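Local structure of glucose-6-phosphate isomerase (Chlamydia trachomatis D/UW-3/CX, 6OTU) at residues G73-R78 with S317-V322. The protein catalyses the reversible isomerisation of glucose 6-phosphate to fructose 6-phosphate. Residues are numbered along the deposited sequence; the frame is centred on the assembly and turned at random.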
ATOM      1  N   GLY A  73     -33.801   1.253   3.712  1.00 36.85           N
ATOM      2  CA  GLY A  73     -34.503   2.472   4.085  1.00 31.84           C
ATOM      3  C   GLY A  73     -33.591   3.683   4.122  1.00 36.04           C
ATOM      4  O   GLY A  73     -33.991   4.782   3.742  1.00 39.97           O
ATOM      5  N   LEU A  74     -32.340   3.492   4.555  1.00 34.20           N
ATOM      6  CA  LEU A  74     -31.400   4.606   4.595  1.00 37.52           C
ATOM      7  C   LEU A  74     -31.124   5.154   3.195  1.00 35.56           C
ATOM      8  O   LEU A  74     -31.045   6.374   3.016  1.00 33.50           O
ATOM      9  CB  LEU A  74     -30.098   4.181   5.295  1.00 28.72           C
ATOM     10  CG  LEU A  74     -29.058   5.289   5.490  1.00 36.62           C
ATOM     11  CD1 LEU A  74     -29.711   6.501   6.144  1.00 46.37           C
ATOM     12  CD2 LEU A  74     -27.856   4.813   6.316  1.00 32.16           C
ATOM     13  N   THR A  75     -31.000   4.275   2.182  1.00 39.32           N
ATOM     14  CA  THR A  75     -30.773   4.758   0.818  1.00 40.68           C
ATOM     15  C   THR A  75     -31.948   5.585   0.327  1.00 40.54           C
ATOM     16  O   THR A  75     -31.767   6.536  -0.445  1.00 39.51           O
ATOM     17  CB  THR A  75     -30.528   3.608  -0.164  1.00 35.05           C
ATOM     18  OG1 THR A  75     -31.772   2.977  -0.495  1.00 32.52           O
ATOM     19  CG2 THR A  75     -29.547   2.592   0.405  1.00 29.32           C
ATOM     20  N   GLU A  76     -33.150   5.252   0.789  1.00 33.66           N
ATOM     21  CA  GLU A  76     -34.343   5.981   0.386  1.00 38.16           C
ATOM     22  C   GLU A  76     -34.439   7.328   1.087  1.00 42.83           C
ATOM     23  O   GLU A  76     -34.624   8.357   0.435  1.00 39.83           O
ATOM     24  CB  GLU A  76     -35.579   5.143   0.683  1.00 33.41           C
ATOM     25  CG  GLU A  76     -35.556   3.811  -0.003  1.00 40.58           C
ATOM     26  CD  GLU A  76     -36.830   3.049   0.235  1.00 39.45           C
ATOM     27  OE1 GLU A  76     -37.776   3.651   0.785  1.00 47.28           O
ATOM     28  OE2 GLU A  76     -36.886   1.854  -0.107  1.00 35.76           O
ATOM     29  N   GLU A  77     -34.299   7.334   2.417  1.00 41.45           N
ATOM     30  CA  GLU A  77     -34.413   8.575   3.178  1.00 39.39           C
ATOM     31  C   GLU A  77     -33.353   9.591   2.762  1.00 38.31           C
ATOM     32  O   GLU A  77     -33.611  10.796   2.763  1.00 46.10           O
ATOM     33  CB  GLU A  77     -34.316   8.271   4.674  1.00 32.89           C
ATOM     34  CG  GLU A  77     -35.491   7.487   5.206  1.00 47.94           C
ATOM     35  CD  GLU A  77     -35.174   6.732   6.487  1.00 59.34           C
ATOM     36  OE1 GLU A  77     -34.700   7.348   7.458  1.00 63.74           O
ATOM     37  OE2 GLU A  77     -35.416   5.514   6.523  1.00 67.05           O
ATOM     38  N   ARG A  78     -32.155   9.126   2.409  1.00 32.27           N
ATOM     39  CA  ARG A  78     -31.097   9.997   1.912  1.00 34.36           C
ATOM     40  C   ARG A  78     -31.124  10.164   0.395  1.00 31.07           C
ATOM     41  O   ARG A  78     -30.276  10.874  -0.146  1.00 39.16           O
ATOM     42  CB  ARG A  78     -29.716   9.473   2.355  1.00 29.65           C
ATOM     43  CG  ARG A  78     -29.489   9.508   3.874  1.00 37.15           C
ATOM     44  CD  ARG A  78     -29.176  10.919   4.376  1.00 40.13           C
ATOM     45  NE  ARG A  78     -28.286  11.607   3.452  1.00 48.99           N
ATOM     46  CZ  ARG A  78     -28.298  12.914   3.222  1.00 47.24           C
ATOM     47  NH1 ARG A  78     -29.148  13.695   3.865  1.00 48.02           N
ATOM     48  NH2 ARG A  78     -27.457  13.438   2.347  1.00 47.36           N
ATOM     49  N   SER A 317     -22.459  -2.259  -1.765  1.00 30.08           N
ATOM     50  CA  SER A 317     -21.118  -2.155  -1.215  1.00 37.30           C
ATOM     51  C   SER A 317     -20.957  -0.862  -0.415  1.00 30.82           C
ATOM     52  O   SER A 317     -20.386  -0.871   0.679  1.00 32.15           O
ATOM     53  CB  SER A 317     -20.096  -2.258  -2.341  1.00 31.45           C
ATOM     54  OG  SER A 317     -18.875  -1.662  -1.957  1.00 38.18           O
ATOM     55  N   ALA A 318     -21.541   0.239  -0.903  1.00 34.59           N
ATOM     56  CA  ALA A 318     -21.514   1.494  -0.157  1.00 32.51           C
ATOM     57  C   ALA A 318     -22.216   1.363   1.194  1.00 37.35           C
ATOM     58  O   ALA A 318     -21.680   1.802   2.219  1.00 34.96           O
ATOM     59  CB  ALA A 318     -22.146   2.614  -0.979  1.00 30.75           C
ATOM     60  N   MET A 319     -23.415   0.753   1.223  1.00 30.15           N
ATOM     61  CA  MET A 319     -24.173   0.698   2.477  1.00 30.41           C
ATOM     62  C   MET A 319     -23.558  -0.292   3.470  1.00 32.53           C
ATOM     63  O   MET A 319     -23.527  -0.029   4.683  1.00 34.60           O
ATOM     64  CB  MET A 319     -25.640   0.354   2.203  1.00 30.97           C
ATOM     65  CG  MET A 319     -26.335   1.350   1.305  1.00 36.84           C
ATOM     66  SD  MET A 319     -26.152   3.060   1.854  1.00 39.72           S
ATOM     67  CE  MET A 319     -27.070   2.984   3.392  1.00 37.36           C
ATOM     68  N   LEU A 320     -23.041  -1.424   2.980  1.00 31.02           N
ATOM     69  CA  LEU A 320     -22.270  -2.315   3.852  1.00 29.95           C
ATOM     70  C   LEU A 320     -21.039  -1.605   4.419  1.00 29.53           C
ATOM     71  O   LEU A 320     -20.657  -1.826   5.575  1.00 30.96           O
ATOM     72  CB  LEU A 320     -21.861  -3.568   3.080  1.00 29.93           C
ATOM     73  CG  LEU A 320     -22.991  -4.542   2.712  1.00 36.38           C
ATOM     74  CD1 LEU A 320     -22.525  -5.563   1.692  1.00 33.03           C
ATOM     75  CD2 LEU A 320     -23.537  -5.230   3.967  1.00 32.42           C
ATOM     76  N   GLY A 321     -20.403  -0.741   3.627  1.00 29.28           N
ATOM     77  CA  GLY A 321     -19.291   0.040   4.165  1.00 32.17           C
ATOM     78  C   GLY A 321     -19.737   1.004   5.249  1.00 29.08           C
ATOM     79  O   GLY A 321     -19.066   1.158   6.271  1.00 39.85           O
ATOM     80  N   VAL A 322     -20.889   1.653   5.043  1.00 30.95           N
ATOM     81  CA  VAL A 322     -21.454   2.566   6.036  1.00 32.19           C
ATOM     82  C   VAL A 322     -21.800   1.808   7.313  1.00 35.56           C
ATOM     83  O   VAL A 322     -21.567   2.298   8.426  1.00 36.39           O
ATOM     84  CB  VAL A 322     -22.688   3.284   5.448  1.00 37.53           C
ATOM     85  CG1 VAL A 322     -23.553   3.893   6.542  1.00 30.36           C
ATOM     86  CG2 VAL A 322     -22.280   4.317   4.403  1.00 29.86           C
TER
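Met319 reaches from helix 313-327 across to Leu74 and Thr75 on helix 65-77, and its side chain carries most of this contact. The bond from CA to CB heads toward helix 65-77, but CB stops short: Met319 CB is still 4.8 Å from Thr75 CG2. One bond further on, Met319 CG lies against that methyl, at 3.6 Å from Thr75 CG2. The sulfur keeps to the same neighbour, Met319 SD resting 3.7 Å from Thr75 CG2. The chain is bent about CB-CG and again about CG-SD (chi2 -52°, chi3 -66°), which carries the terminal methyl onto Leu74. Met319 CE then sits 3.5 Å from Leu74 CD2, and it also touches CG and CB of that leucine, so it lies along the leucine's branch as well as against its end. Helix 313-327 leads into strand 332-337 of the mixed sheet, in one of the two SIS-type alpha/beta subdomains of the phosphoglucose isomerase fold; helix 65-77, from the N-terminal part of the chain, packs against helix 313-327. The axes of 73-77 and 317-322 cross at 104° with a closest approach of 11.3 Å, a spacing filled by side chains, with no hydrogen bond between the segments. Thr75 OG1 hydrogen-bonds to Gln72 O, a turn back in its own helix, while the threonine methyl faces the thioether. Val322, a turn beyond Met319, adds a looser apolar touch, its CG1 standing 4.4 Å from Leu74 CD2. Leu80 of helix 80-89 touches both Thr75 and Met319, and Met309 also packs on Met319.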